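Local structure of cytolethal distending toxin subunit B (Escherichia coli, 2F1N) at residues A[16-21]-A[179-184]; A[51-56]-A[110-115]; A[105-110]-A[129-134]; A[117-122]-A[135-140]; A[184-189]-A[223-228]. The protein acts as the DNA-nicking endonuclease subunit of the tripartite cytolethal distending toxin, very probably damaging host DNA and so triggering cell cycle arrest in G2/M. All coordinates share one frame; numbering follows the deposited sequence.

Interactions 1 and 3 join the two facing sheets of the sandwich. Their cross-segment contacts are mostly apolar, with no backbone pairing. Interactions 2 and 4 pair neighbouring strands, while interaction 5 sets a loop against a strand through one bridge; all three use backbone hydrogen bonds. Interaction 2 belongs to one sheet, interactions 4 and 5 to the other. Interactions 1 and 2 sit deepest, their centres about 5 and 6 Å from the chain centre. They meet through strands 18-25 and 50-56. Interactions 2 and 3 share Ala110, and interactions 1 and 5 share Gly184. Interaction 4 is partly exposed, on an edge hairpin, with a salt bridge. Interaction 5 is buried and adds an aromatic stack.

Interaction 1 of 5, residues A[16-21]-A[179-184]; sequences FRVATW and NWMILG
The flat group in this contact is the peptide joining Leu183 to Gly184. Thr20 lies over one face of it, with OG1 3.7 Å from Leu183 C. The two segments belong to facing sheets of the DNase I-like alpha/beta sandwich. Strands 18-21 and 179-183 run roughly parallel, with axes 7.9 Å apart and at 29° to each other. Side chains rather than backbone bonds therefore fill the space between them.

Thr20 turns OG1 away from its own backbone N (chi1 176°), which brings the hydroxyl 3.4 Å from Gly184 CA. OG1 makes no hydrogen bond to Gly184. Its polar partner is the side-chain amide of Gln54, on the neighbouring strand. Below the hydroxyl, Thr20 CB itself packs 3.8 Å from Leu183 CB. Leu183 reaches on between the sheets and also touches Ala52. Its CD1 meets the carbonyl oxygen of Ala19, while CD2 lies 3.9 Å from Val18 CG2. All these residues are buried.

Met181 extends straight from the backbone and then bends at its last torsion (chi3 -58°). Its sulfur comes against a single valine branch: Met181 SD lies 3.6 Å from Val18 CG2.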
# COMPACT_ATOMS: atom_id res chain seq x y z
N PHE A 16 -14.26 1.75 -1.30
CA PHE A 16 -13.06 2.46 -0.83
C PHE A 16 -12.40 3.32 -1.93
O PHE A 16 -12.32 2.89 -3.08
CB PHE A 16 -12.00 1.46 -0.38
CG PHE A 16 -12.38 0.62 0.82
CD1 PHE A 16 -13.22 -0.48 0.68
CD2 PHE A 16 -11.88 0.92 2.09
CE1 PHE A 16 -13.57 -1.26 1.79
CE2 PHE A 16 -12.21 0.15 3.20
CZ PHE A 16 -13.07 -0.94 3.06
N ARG A 17 -11.89 4.51 -1.56
CA ARG A 17 -10.90 5.23 -2.37
C ARG A 17 -9.56 4.92 -1.70
O ARG A 17 -9.42 5.14 -0.51
CB ARG A 17 -11.12 6.74 -2.30
CG ARG A 17 -12.31 7.24 -3.06
CD ARG A 17 -12.49 8.75 -2.95
NE ARG A 17 -11.22 9.52 -3.02
CZ ARG A 17 -10.64 9.88 -4.16
NH1 ARG A 17 -11.21 9.55 -5.32
NH2 ARG A 17 -9.51 10.57 -4.16
N VAL A 18 -8.62 4.37 -2.47
CA VAL A 18 -7.32 4.04 -1.90
C VAL A 18 -6.25 4.68 -2.78
O VAL A 18 -6.52 5.19 -3.88
CB VAL A 18 -7.10 2.51 -1.78
CG1 VAL A 18 -8.28 1.84 -0.99
CG2 VAL A 18 -7.00 1.86 -3.14
N ALA A 19 -5.01 4.68 -2.30
CA ALA A 19 -3.91 5.22 -3.12
C ALA A 19 -2.58 4.67 -2.65
O ALA A 19 -2.48 4.02 -1.61
CB ALA A 19 -3.88 6.80 -3.01
N THR A 20 -1.54 4.88 -3.46
CA THR A 20 -0.21 4.46 -3.09
C THR A 20 0.77 5.59 -3.45
O THR A 20 0.57 6.28 -4.47
CB THR A 20 0.13 3.15 -3.82
OG1 THR A 20 1.48 2.78 -3.52
CG2 THR A 20 0.12 3.32 -5.36
N TRP A 21 1.76 5.83 -2.58
CA TRP A 21 2.77 6.82 -2.87
C TRP A 21 4.14 6.43 -2.33
O TRP A 21 4.29 6.12 -1.14
CB TRP A 21 2.30 8.16 -2.24
CG TRP A 21 3.16 9.34 -2.68
CD1 TRP A 21 3.82 9.48 -3.87
CD2 TRP A 21 3.48 10.51 -1.90
NE1 TRP A 21 4.52 10.67 -3.90
CE2 TRP A 21 4.33 11.32 -2.70
CE3 TRP A 21 3.13 10.96 -0.62
CZ2 TRP A 21 4.82 12.56 -2.25
CZ3 TRP A 21 3.61 12.17 -0.17
CH2 TRP A 21 4.45 12.97 -0.99
N ASN A 179 -11.24 -10.23 -0.11
CA ASN A 179 -10.79 -9.49 -1.28
C ASN A 179 -9.56 -8.72 -0.89
O ASN A 179 -9.61 -7.96 0.05
CB ASN A 179 -11.88 -8.52 -1.74
CG ASN A 179 -13.11 -9.27 -2.25
OD1 ASN A 179 -13.00 -10.10 -3.13
ND2 ASN A 179 -14.28 -8.98 -1.67
N TRP A 180 -8.47 -8.93 -1.62
CA TRP A 180 -7.20 -8.25 -1.28
C TRP A 180 -6.73 -7.29 -2.36
O TRP A 180 -7.05 -7.46 -3.56
CB TRP A 180 -6.11 -9.26 -0.92
CG TRP A 180 -5.94 -10.46 -1.83
CD1 TRP A 180 -6.45 -11.71 -1.62
CD2 TRP A 180 -5.17 -10.54 -3.05
NE1 TRP A 180 -6.04 -12.56 -2.61
CE2 TRP A 180 -5.24 -11.89 -3.49
CE3 TRP A 180 -4.38 -9.62 -3.80
CZ2 TRP A 180 -4.60 -12.36 -4.67
CZ3 TRP A 180 -3.72 -10.10 -4.97
CH2 TRP A 180 -3.83 -11.45 -5.38
N MET A 181 -5.96 -6.27 -1.94
CA MET A 181 -5.41 -5.34 -2.90
C MET A 181 -3.98 -5.05 -2.47
O MET A 181 -3.77 -4.73 -1.31
CB MET A 181 -6.20 -4.03 -2.93
CG MET A 181 -5.69 -3.17 -4.07
SD MET A 181 -6.49 -1.57 -4.25
CE MET A 181 -8.20 -2.05 -4.45
N ILE A 182 -3.05 -5.20 -3.39
CA ILE A 182 -1.64 -4.85 -3.12
C ILE A 182 -1.35 -3.52 -3.84
O ILE A 182 -1.48 -3.41 -5.07
CB ILE A 182 -0.71 -5.94 -3.67
CG1 ILE A 182 -1.13 -7.36 -3.20
CG2 ILE A 182 0.74 -5.60 -3.22
CD1 ILE A 182 -0.41 -8.52 -3.93
N LEU A 183 -0.93 -2.51 -3.08
CA LEU A 183 -0.70 -1.17 -3.62
C LEU A 183 0.78 -0.90 -3.44
O LEU A 183 1.30 -1.06 -2.34
CB LEU A 183 -1.46 -0.15 -2.77
CG LEU A 183 -2.99 -0.21 -2.91
CD1 LEU A 183 -3.72 0.21 -1.59
CD2 LEU A 183 -3.34 0.75 -4.05
N GLY A 184 1.47 -0.56 -4.50
CA GLY A 184 2.87 -0.25 -4.25
C GLY A 184 3.68 0.07 -5.45
O GLY A 184 3.13 0.29 -6.54

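Interaction 2 of 5, residues A[51-56]-A[110-115]; sequences LAVQEA and ALVSNR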
# COMPACT_ATOMS: atom_id res chain seq x y z
N LEU A 51 -4.12 4.77 2.43
CA LEU A 51 -2.94 5.12 1.67
C LEU A 51 -1.78 4.14 2.00
O LEU A 51 -1.38 3.99 3.16
CB LEU A 51 -2.49 6.57 2.00
CG LEU A 51 -1.18 7.04 1.36
CD1 LEU A 51 -1.30 7.12 -0.19
CD2 LEU A 51 -0.73 8.37 1.98
N ALA A 52 -1.22 3.55 0.94
CA ALA A 52 -0.03 2.73 1.06
C ALA A 52 1.16 3.63 0.78
O ALA A 52 1.16 4.40 -0.20
CB ALA A 52 -0.05 1.54 0.06
N VAL A 53 2.16 3.53 1.63
CA VAL A 53 3.36 4.38 1.50
C VAL A 53 4.63 3.52 1.41
O VAL A 53 4.77 2.50 2.17
CB VAL A 53 3.48 5.34 2.73
CG1 VAL A 53 4.66 6.38 2.53
CG2 VAL A 53 2.15 6.07 3.00
N GLN A 54 5.55 3.91 0.50
CA GLN A 54 6.88 3.30 0.42
C GLN A 54 7.97 4.39 0.63
O GLN A 54 7.66 5.57 0.51
CB GLN A 54 7.11 2.58 -0.94
CG GLN A 54 5.94 1.57 -1.24
CD GLN A 54 4.77 2.28 -1.89
OE1 GLN A 54 4.96 3.22 -2.69
NE2 GLN A 54 3.52 1.91 -1.49
N GLU A 55 9.17 3.95 1.01
CA GLU A 55 10.27 4.88 1.43
C GLU A 55 9.68 5.91 2.41
O GLU A 55 9.84 7.13 2.24
CB GLU A 55 10.91 5.54 0.21
CG GLU A 55 11.44 4.48 -0.76
CD GLU A 55 12.27 5.04 -1.91
OE1 GLU A 55 12.94 6.11 -1.75
OE2 GLU A 55 12.30 4.34 -2.93
N ALA A 56 9.04 5.39 3.46
CA ALA A 56 8.16 6.22 4.29
C ALA A 56 8.91 7.10 5.29
O ALA A 56 8.31 8.00 5.90
CB ALA A 56 7.11 5.33 5.04
N ALA A 110 4.58 1.96 5.12
CA ALA A 110 3.40 2.29 5.96
C ALA A 110 2.08 2.11 5.24
O ALA A 110 2.01 2.15 4.01
CB ALA A 110 3.49 3.78 6.52
N LEU A 111 1.05 1.92 6.04
CA LEU A 111 -0.35 2.07 5.60
C LEU A 111 -1.01 3.06 6.54
O LEU A 111 -0.86 2.99 7.78
CB LEU A 111 -1.03 0.72 5.67
CG LEU A 111 -0.73 -0.29 4.58
CD1 LEU A 111 -1.06 -1.71 5.12
CD2 LEU A 111 -1.64 0.04 3.37
N VAL A 112 -1.79 3.98 5.97
CA VAL A 112 -2.55 4.94 6.75
C VAL A 112 -4.03 4.67 6.46
O VAL A 112 -4.40 4.49 5.27
CB VAL A 112 -2.23 6.37 6.31
CG1 VAL A 112 -2.83 7.39 7.32
CG2 VAL A 112 -0.69 6.54 6.20
N SER A 113 -4.82 4.60 7.50
CA SER A 113 -6.25 4.27 7.30
C SER A 113 -7.17 5.08 8.17
O SER A 113 -6.89 5.31 9.32
CB SER A 113 -6.54 2.80 7.57
OG SER A 113 -5.68 2.31 8.55
N ASN A 114 -8.32 5.46 7.63
CA ASN A 114 -9.29 6.21 8.46
C ASN A 114 -10.18 5.32 9.34
O ASN A 114 -11.05 5.83 10.07
CB ASN A 114 -10.15 7.14 7.61
CG ASN A 114 -10.92 6.45 6.52
OD1 ASN A 114 -11.09 5.24 6.51
ND2 ASN A 114 -11.47 7.26 5.61
N ARG A 115 -9.91 4.01 9.30
CA ARG A 115 -10.52 3.05 10.21
C ARG A 115 -9.42 2.23 10.89
O ARG A 115 -8.46 1.84 10.23
CB ARG A 115 -11.47 2.12 9.42
CG ARG A 115 -12.67 2.85 8.80
CD ARG A 115 -13.79 1.95 8.19
NE ARG A 115 -14.55 1.17 9.19
CZ ARG A 115 -15.89 1.23 9.41
NH1 ARG A 115 -16.68 2.06 8.72
NH2 ARG A 115 -16.45 0.44 10.33
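Leu51 and Val112 face each other as a hydrogen-bonded antiparallel pair. Leu51 N donates to Val112 O at 2.9 Å, and Val112 N donates back to Leu51 O at 2.8 Å. Val53 and Ala110 form the next such pair. Val53 N reaches Ala110 O at 2.8 Å, and Ala110 N reaches Val53 O at 3.0 Å. Between the two pairs, Ala52 and Leu111 are a non-hydrogen-bonded pair. Leu111 CA adds a CH contact to Leu51 O at 3.3 Å.

The side chains split between the two faces of the sheet. Leu51, Val53, Ala110 and Val112 share one face, where Val53 CB lies 4.1 Å from Ala110 CB. Helix 31-42 covers this face through Trp34, Val38 and Ile42. Ala52 and Leu111 point to the other face. Leu111 leans CD2 across to Ala52 CB at 4.0 Å. Thr145 of the second sheet packs on both residues.

The Thr145 hydroxyl also binds Val53 O. That oxygen therefore accepts two hydrogen bonds in a buried place, which meets its polar demand and ties the opposing sheet to this pair.

Interaction 3 of 5, residues A[105-110]-A[129-134]; sequences GRVNLA and GGRPLL
The apolar contacts centre on Leu109. Its CD1 lies 4.0 Å from Pro132 CG, and the two side chains slide past each other in opposite directions. Leu109 CG stands anti to its own carbonyl carbon (chi1 -68°), which sends its CD1 branch across to segment 129-134. Leu134 fills in further along. Its CD2 branch packs 4.0 Å from Ala110 CA and equally near Leu109 O. Leu134 belongs to strand 133-138 and Leu109 to strand 109-113, so the contact joins the two sheets of the sandwich at one end.

A methyl-to-carbonyl contact forms beside this. Leu109 CD1 rests 3.4 Å from Pro132 O.

The remaining contact joins an aliphatic side chain to a charged one. The Arg131 chain bends at chi2 and again at chi3 and meets Val107 at about a right angle. Arg131 CD touches Val107 CG2 at 3.9 Å, and Arg131 NH1 comes 3.7 Å from Val107 CG1. The guanidinium is held from elsewhere: NE donates to the backbone oxygen of His147, and NH2 donates weakly to that of Ala148.

Arg131 thus meets Val107 through CD and NH1. NE and NH2 serve carbonyl oxygens instead, which probably helps to balance the charge.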
# COMPACT_ATOMS: atom_id res chain seq x y z
N GLY A 105 17.07 3.89 7.13
CA GLY A 105 15.63 4.14 7.09
C GLY A 105 15.06 4.69 5.80
O GLY A 105 14.10 5.44 5.83
N ARG A 106 15.62 4.30 4.66
CA ARG A 106 15.18 4.85 3.37
C ARG A 106 14.21 3.93 2.62
O ARG A 106 13.80 4.20 1.48
CB ARG A 106 16.39 5.18 2.49
CG ARG A 106 16.84 6.65 2.62
CD ARG A 106 18.11 7.01 1.87
NE ARG A 106 19.26 6.33 2.46
CZ ARG A 106 20.11 6.91 3.31
NH1 ARG A 106 19.94 8.18 3.66
NH2 ARG A 106 21.12 6.21 3.81
N VAL A 107 13.87 2.81 3.25
CA VAL A 107 12.96 1.86 2.60
C VAL A 107 11.85 1.41 3.58
O VAL A 107 11.29 0.31 3.46
CB VAL A 107 13.73 0.67 1.86
CG1 VAL A 107 14.67 1.20 0.77
CG2 VAL A 107 14.49 -0.22 2.83
N ASN A 108 11.46 2.32 4.48
CA ASN A 108 10.37 1.97 5.42
C ASN A 108 9.02 1.92 4.73
O ASN A 108 8.82 2.54 3.72
CB ASN A 108 10.35 2.92 6.61
CG ASN A 108 11.63 2.83 7.44
OD1 ASN A 108 12.26 1.79 7.47
ND2 ASN A 108 11.92 3.87 8.18
N LEU A 109 8.10 1.16 5.32
CA LEU A 109 6.75 0.99 4.75
C LEU A 109 5.68 1.47 5.70
O LEU A 109 5.85 1.39 6.92
CB LEU A 109 6.47 -0.49 4.48
CG LEU A 109 7.30 -1.12 3.38
CD1 LEU A 109 7.17 -2.65 3.57
CD2 LEU A 109 6.90 -0.66 2.02
N ALA A 110 4.58 1.96 5.12
CA ALA A 110 3.40 2.29 5.96
C ALA A 110 2.08 2.11 5.24
O ALA A 110 2.01 2.15 4.01
CB ALA A 110 3.49 3.78 6.52
N GLY A 129 17.44 -9.09 0.52
CA GLY A 129 17.43 -7.67 0.21
C GLY A 129 16.09 -7.07 -0.19
O GLY A 129 16.00 -5.88 -0.49
N GLY A 130 15.04 -7.90 -0.21
CA GLY A 130 13.70 -7.41 -0.51
C GLY A 130 13.06 -6.85 0.76
O GLY A 130 13.59 -7.06 1.86
N ARG A 131 11.92 -6.17 0.60
CA ARG A 131 11.14 -5.63 1.71
C ARG A 131 10.06 -6.67 2.07
O ARG A 131 9.75 -7.52 1.26
CB ARG A 131 10.43 -4.34 1.23
CG ARG A 131 11.15 -3.08 1.63
CD ARG A 131 12.38 -2.92 0.87
NE ARG A 131 12.18 -2.67 -0.58
CZ ARG A 131 13.15 -2.24 -1.42
NH1 ARG A 131 14.42 -2.05 -0.97
NH2 ARG A 131 12.88 -2.00 -2.69
N PRO A 132 9.54 -6.60 3.29
CA PRO A 132 8.37 -7.41 3.68
C PRO A 132 7.12 -6.88 3.02
O PRO A 132 7.16 -5.86 2.33
CB PRO A 132 8.30 -7.21 5.21
CG PRO A 132 8.81 -5.80 5.42
CD PRO A 132 9.92 -5.64 4.36
N LEU A 133 6.01 -7.59 3.22
CA LEU A 133 4.66 -7.10 2.89
C LEU A 133 3.93 -6.70 4.15
O LEU A 133 3.86 -7.48 5.05
CB LEU A 133 3.87 -8.22 2.18
CG LEU A 133 4.36 -8.34 0.73
CD1 LEU A 133 3.92 -9.68 0.12
CD2 LEU A 133 3.89 -7.17 -0.13
N LEU A 134 3.38 -5.49 4.21
CA LEU A 134 2.64 -5.07 5.39
C LEU A 134 1.22 -4.89 4.91
O LEU A 134 1.01 -4.22 3.91
CB LEU A 134 3.22 -3.76 5.92
CG LEU A 134 2.39 -2.90 6.90
CD1 LEU A 134 2.26 -3.67 8.21
CD2 LEU A 134 3.07 -1.51 7.09

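Interaction 4 of 5, residues A[117-122]-A[135-140]; sequences ADEVFV and GIRIGN
Strands 119-123 and 133-138 form a beta hairpin at one sheet's edge, with a classic beta bulge at the start of the first strand, where Asp118 and Glu119 both face Arg137. Arg137 O takes a bond from Asp118 N at 2.8 Å and a weak one from Glu119 N. Arg137 N donates to Glu119 O. Further along, Phe121 and Gly135 are a regular hydrogen-bonded pair, with Phe121 N 2.8 Å from Gly135 O.

Arg137 carries most of the side-chain contact. It runs out extended and bends at chi3 (58°), which lays its guanidinium beside the bulge. NE donates to Glu119 OE1 at 2.9 Å, in a salt bridge. The carboxylate is turned steeply, 79° between the two planes, and OE1 uses its anti lone pair. His175 binds the same oxygen. Asp118 CB covers one face of the guanidinium, 3.5 Å from NH2. At the edge, Arg137 NH1 donates in plane to Gly139 O at 2.9 Å and to a water. That water donates weakly to Asp118 OD2.

Gly139 N donates to Asp118 OD2 at 2.8 Å, nearly straight (168°). Asp118 thereby grips the turn after the strand. Phe121 CE2 packs 3.8 Å from Arg137 CB, and Phe166 and Phe167 meet this ring edge-to-face. An extra residue on one side, with two N-H groups directed at one carbonyl oxygen, marks a classic bulge in an antiparallel hairpin.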
# COMPACT_ATOMS: atom_id res chain seq x y z
N ALA A 117 -7.45 -0.92 11.87
CA ALA A 117 -7.35 -2.22 11.22
C ALA A 117 -8.02 -3.28 12.10
O ALA A 117 -7.78 -3.32 13.32
CB ALA A 117 -5.85 -2.61 11.07
N ASP A 118 -8.86 -4.13 11.52
CA ASP A 118 -9.35 -5.30 12.27
C ASP A 118 -8.28 -6.33 12.54
O ASP A 118 -8.30 -7.04 13.56
CB ASP A 118 -10.55 -5.94 11.55
CG ASP A 118 -11.71 -4.95 11.43
OD1 ASP A 118 -11.93 -4.16 12.37
OD2 ASP A 118 -12.45 -4.87 10.43
N GLU A 119 -7.35 -6.42 11.60
CA GLU A 119 -6.26 -7.41 11.69
C GLU A 119 -5.07 -6.80 10.94
O GLU A 119 -5.23 -6.02 10.00
CB GLU A 119 -6.72 -8.75 11.06
CG GLU A 119 -5.85 -9.96 11.31
CD GLU A 119 -6.49 -11.26 10.85
OE1 GLU A 119 -7.50 -11.26 10.08
OE2 GLU A 119 -5.96 -12.28 11.27
N VAL A 120 -3.87 -7.12 11.42
CA VAL A 120 -2.65 -6.68 10.73
C VAL A 120 -1.87 -7.89 10.24
O VAL A 120 -1.64 -8.83 11.02
CB VAL A 120 -1.77 -5.86 11.67
CG1 VAL A 120 -0.54 -5.25 10.84
CG2 VAL A 120 -2.61 -4.76 12.30
N PHE A 121 -1.44 -7.82 8.98
CA PHE A 121 -0.64 -8.90 8.33
C PHE A 121 0.81 -8.44 8.08
O PHE A 121 1.03 -7.34 7.59
CB PHE A 121 -1.22 -9.34 7.00
CG PHE A 121 -2.65 -9.77 7.08
CD1 PHE A 121 -3.05 -10.75 7.97
CD2 PHE A 121 -3.61 -9.14 6.30
CE1 PHE A 121 -4.41 -11.14 8.05
CE2 PHE A 121 -4.96 -9.52 6.41
CZ PHE A 121 -5.34 -10.52 7.26
N VAL A 122 1.78 -9.29 8.42
CA VAL A 122 3.17 -9.01 8.16
C VAL A 122 3.74 -10.26 7.52
O VAL A 122 3.84 -11.31 8.17
CB VAL A 122 3.96 -8.78 9.45
CG1 VAL A 122 5.30 -8.20 9.03
CG2 VAL A 122 3.20 -7.82 10.39
N GLY A 135 0.26 -5.46 5.63
CA GLY A 135 -1.14 -5.35 5.20
C GLY A 135 -2.08 -5.14 6.38
O GLY A 135 -1.74 -5.48 7.52
N ILE A 136 -3.28 -4.58 6.10
CA ILE A 136 -4.34 -4.53 7.12
C ILE A 136 -5.62 -5.12 6.53
O ILE A 136 -5.86 -5.05 5.34
CB ILE A 136 -4.61 -3.08 7.62
CG1 ILE A 136 -5.10 -2.18 6.49
CG2 ILE A 136 -3.26 -2.51 8.26
CD1 ILE A 136 -5.46 -0.78 6.95
N ARG A 137 -6.45 -5.67 7.40
CA ARG A 137 -7.79 -6.13 7.00
C ARG A 137 -8.81 -5.19 7.64
O ARG A 137 -8.69 -4.87 8.84
CB ARG A 137 -8.02 -7.57 7.50
CG ARG A 137 -9.44 -8.11 7.06
CD ARG A 137 -9.71 -9.53 7.54
NE ARG A 137 -9.63 -9.65 9.00
CZ ARG A 137 -10.61 -9.29 9.86
NH1 ARG A 137 -11.74 -8.74 9.40
NH2 ARG A 137 -10.44 -9.43 11.18
N ILE A 138 -9.79 -4.73 6.84
CA ILE A 138 -10.93 -3.99 7.38
C ILE A 138 -12.12 -4.76 6.84
O ILE A 138 -12.33 -4.81 5.62
CB ILE A 138 -10.92 -2.56 6.87
CG1 ILE A 138 -9.71 -1.80 7.48
CG2 ILE A 138 -12.21 -1.81 7.30
CD1 ILE A 138 -9.35 -0.64 6.64
N GLY A 139 -12.86 -5.40 7.74
CA GLY A 139 -13.98 -6.23 7.26
C GLY A 139 -13.49 -7.34 6.34
O GLY A 139 -12.54 -8.08 6.65
N ASN A 140 -14.11 -7.44 5.17
CA ASN A 140 -13.83 -8.51 4.24
C ASN A 140 -12.75 -8.18 3.20
O ASN A 140 -12.61 -8.91 2.23
CB ASN A 140 -15.14 -8.79 3.51
CG ASN A 140 -15.16 -10.13 2.90
OD1 ASN A 140 -15.07 -11.15 3.60
ND2 ASN A 140 -15.33 -10.16 1.56
O HOH W 1 -13.82 -7.52 10.92

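Interaction 5 of 5, residues A[184-189]-A[223-228]; sequences GDFNRE and YAVAGN
Gly184 and Tyr223 pair as a hydrogen-bonded antiparallel bridge: Gly184 N donates to Tyr223 O and Tyr223 N to Gly184 O, each at 3.1 Å. Beyond this bridge segment 184-189 turns away from the strand, and side chains take over.

Phe186 and Tyr223 form an offset stack, with ring centroids 4.8 Å apart and planes at 30°. Phe186 CD2 sits over one face of the tyrosine, toward its rim, 3.5 Å from Tyr223 CE1. The edge of the Phe186 ring meets the bridge itself, with CE2 3.3 Å from Tyr223 O. Its tip, CZ, touches Val225 CG2 at 3.8 Å.

The contact lies in the sheet that holds strands 179-183 and 222-228, one of the two in the DNase I-like sandwich. Segment 184-189 is the loop that leads from strand 179-183 to helix 190-194. Arg188 and Glu189 belong to the nuclear localization signal.

Tyr223 CG stands between the backbone N and the carbonyl carbon (chi1 49°), which extends the ring along this loop. Its hydroxyl donates to Arg188 O at 2.8 Å. The oxygen lies in the plane of the tyrosine ring, whereas the hydroxyl stands above the plane of the Arg188 carbonyl. The Arg188 side chain leads away instead: NE binds Asn154, and NH1 forms a salt bridge with Asp192. Glu189 occupies the N-cap position of helix 190-194, and its OE2 accepts from Thr220 N.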
# COMPACT_ATOMS: atom_id res chain seq x y z
N GLY A 184 1.47 -0.56 -4.50
CA GLY A 184 2.87 -0.25 -4.25
C GLY A 184 3.68 0.07 -5.45
O GLY A 184 3.13 0.29 -6.54
N ASP A 185 4.98 0.19 -5.17
CA ASP A 185 5.97 0.41 -6.21
C ASP A 185 6.52 -0.95 -6.56
O ASP A 185 7.34 -1.56 -5.85
CB ASP A 185 7.07 1.36 -5.67
CG ASP A 185 8.16 1.62 -6.66
OD1 ASP A 185 8.18 1.03 -7.80
OD2 ASP A 185 9.10 2.39 -6.34
N PHE A 186 6.05 -1.44 -7.70
CA PHE A 186 6.44 -2.77 -8.15
C PHE A 186 7.74 -2.78 -8.94
O PHE A 186 8.30 -3.85 -9.23
CB PHE A 186 5.31 -3.39 -8.97
CG PHE A 186 4.10 -3.71 -8.14
CD1 PHE A 186 4.07 -4.88 -7.37
CD2 PHE A 186 3.00 -2.85 -8.12
CE1 PHE A 186 2.93 -5.16 -6.56
CE2 PHE A 186 1.84 -3.14 -7.34
CZ PHE A 186 1.82 -4.30 -6.58
N ASN A 187 8.21 -1.59 -9.31
CA ASN A 187 9.52 -1.44 -9.98
C ASN A 187 9.66 -2.25 -11.27
O ASN A 187 10.77 -2.57 -11.69
CB ASN A 187 10.69 -1.73 -9.01
CG ASN A 187 11.31 -0.45 -8.47
OD1 ASN A 187 11.55 0.51 -9.23
ND2 ASN A 187 11.56 -0.41 -7.18
N ARG A 188 8.53 -2.51 -11.91
CA ARG A 188 8.40 -3.03 -13.28
C ARG A 188 7.03 -2.59 -13.80
O ARG A 188 6.14 -2.28 -12.99
CB ARG A 188 8.58 -4.56 -13.32
CG ARG A 188 7.52 -5.34 -12.55
CD ARG A 188 7.62 -6.85 -12.93
NE ARG A 188 8.78 -7.51 -12.38
CZ ARG A 188 9.20 -8.74 -12.76
NH1 ARG A 188 8.58 -9.37 -13.77
NH2 ARG A 188 10.23 -9.33 -12.17
N GLU A 189 6.87 -2.55 -15.13
CA GLU A 189 5.66 -2.05 -15.73
C GLU A 189 4.54 -3.11 -15.54
O GLU A 189 4.84 -4.25 -15.33
CB GLU A 189 5.91 -1.73 -17.23
CG GLU A 189 5.48 -0.33 -17.61
CD GLU A 189 6.56 0.70 -17.43
OE1 GLU A 189 7.61 0.37 -16.85
OE2 GLU A 189 6.36 1.83 -17.90
N TYR A 223 1.24 1.09 -8.81
CA TYR A 223 -0.12 0.75 -9.19
C TYR A 223 -0.66 -0.28 -8.21
O TYR A 223 -0.11 -0.43 -7.11
CB TYR A 223 -0.12 0.28 -10.68
CG TYR A 223 0.91 -0.75 -11.05
CD1 TYR A 223 0.63 -2.11 -10.93
CD2 TYR A 223 2.16 -0.37 -11.60
CE1 TYR A 223 1.61 -3.09 -11.30
CE2 TYR A 223 3.17 -1.32 -11.93
CZ TYR A 223 2.87 -2.66 -11.80
OH TYR A 223 3.81 -3.58 -12.13
N ALA A 224 -1.75 -0.97 -8.58
CA ALA A 224 -2.44 -1.89 -7.66
C ALA A 224 -2.70 -3.24 -8.30
O ALA A 224 -2.88 -3.33 -9.52
CB ALA A 224 -3.76 -1.30 -7.14
N VAL A 225 -2.73 -4.30 -7.47
CA VAL A 225 -3.17 -5.63 -7.93
C VAL A 225 -4.30 -6.03 -7.01
O VAL A 225 -4.09 -6.14 -5.81
CB VAL A 225 -2.02 -6.69 -7.86
CG1 VAL A 225 -2.52 -8.06 -8.39
CG2 VAL A 225 -0.74 -6.21 -8.59
N ALA A 226 -5.51 -6.25 -7.55
CA ALA A 226 -6.67 -6.68 -6.76
C ALA A 226 -6.88 -8.16 -7.01
O ALA A 226 -6.67 -8.64 -8.13
CB ALA A 226 -7.95 -5.89 -7.20
N GLY A 227 -7.25 -8.90 -5.97
CA GLY A 227 -7.42 -10.32 -6.15
C GLY A 227 -8.28 -10.98 -5.10
O GLY A 227 -8.72 -10.35 -4.15
N ASN A 228 -8.54 -12.28 -5.31
CA ASN A 228 -9.26 -13.09 -4.35
C ASN A 228 -8.81 -14.53 -4.56
O ASN A 228 -8.84 -15.05 -5.69
CB ASN A 228 -10.78 -12.99 -4.56
CG ASN A 228 -11.54 -13.66 -3.47
OD1 ASN A 228 -11.41 -14.89 -3.24
ND2 ASN A 228 -12.33 -12.87 -2.74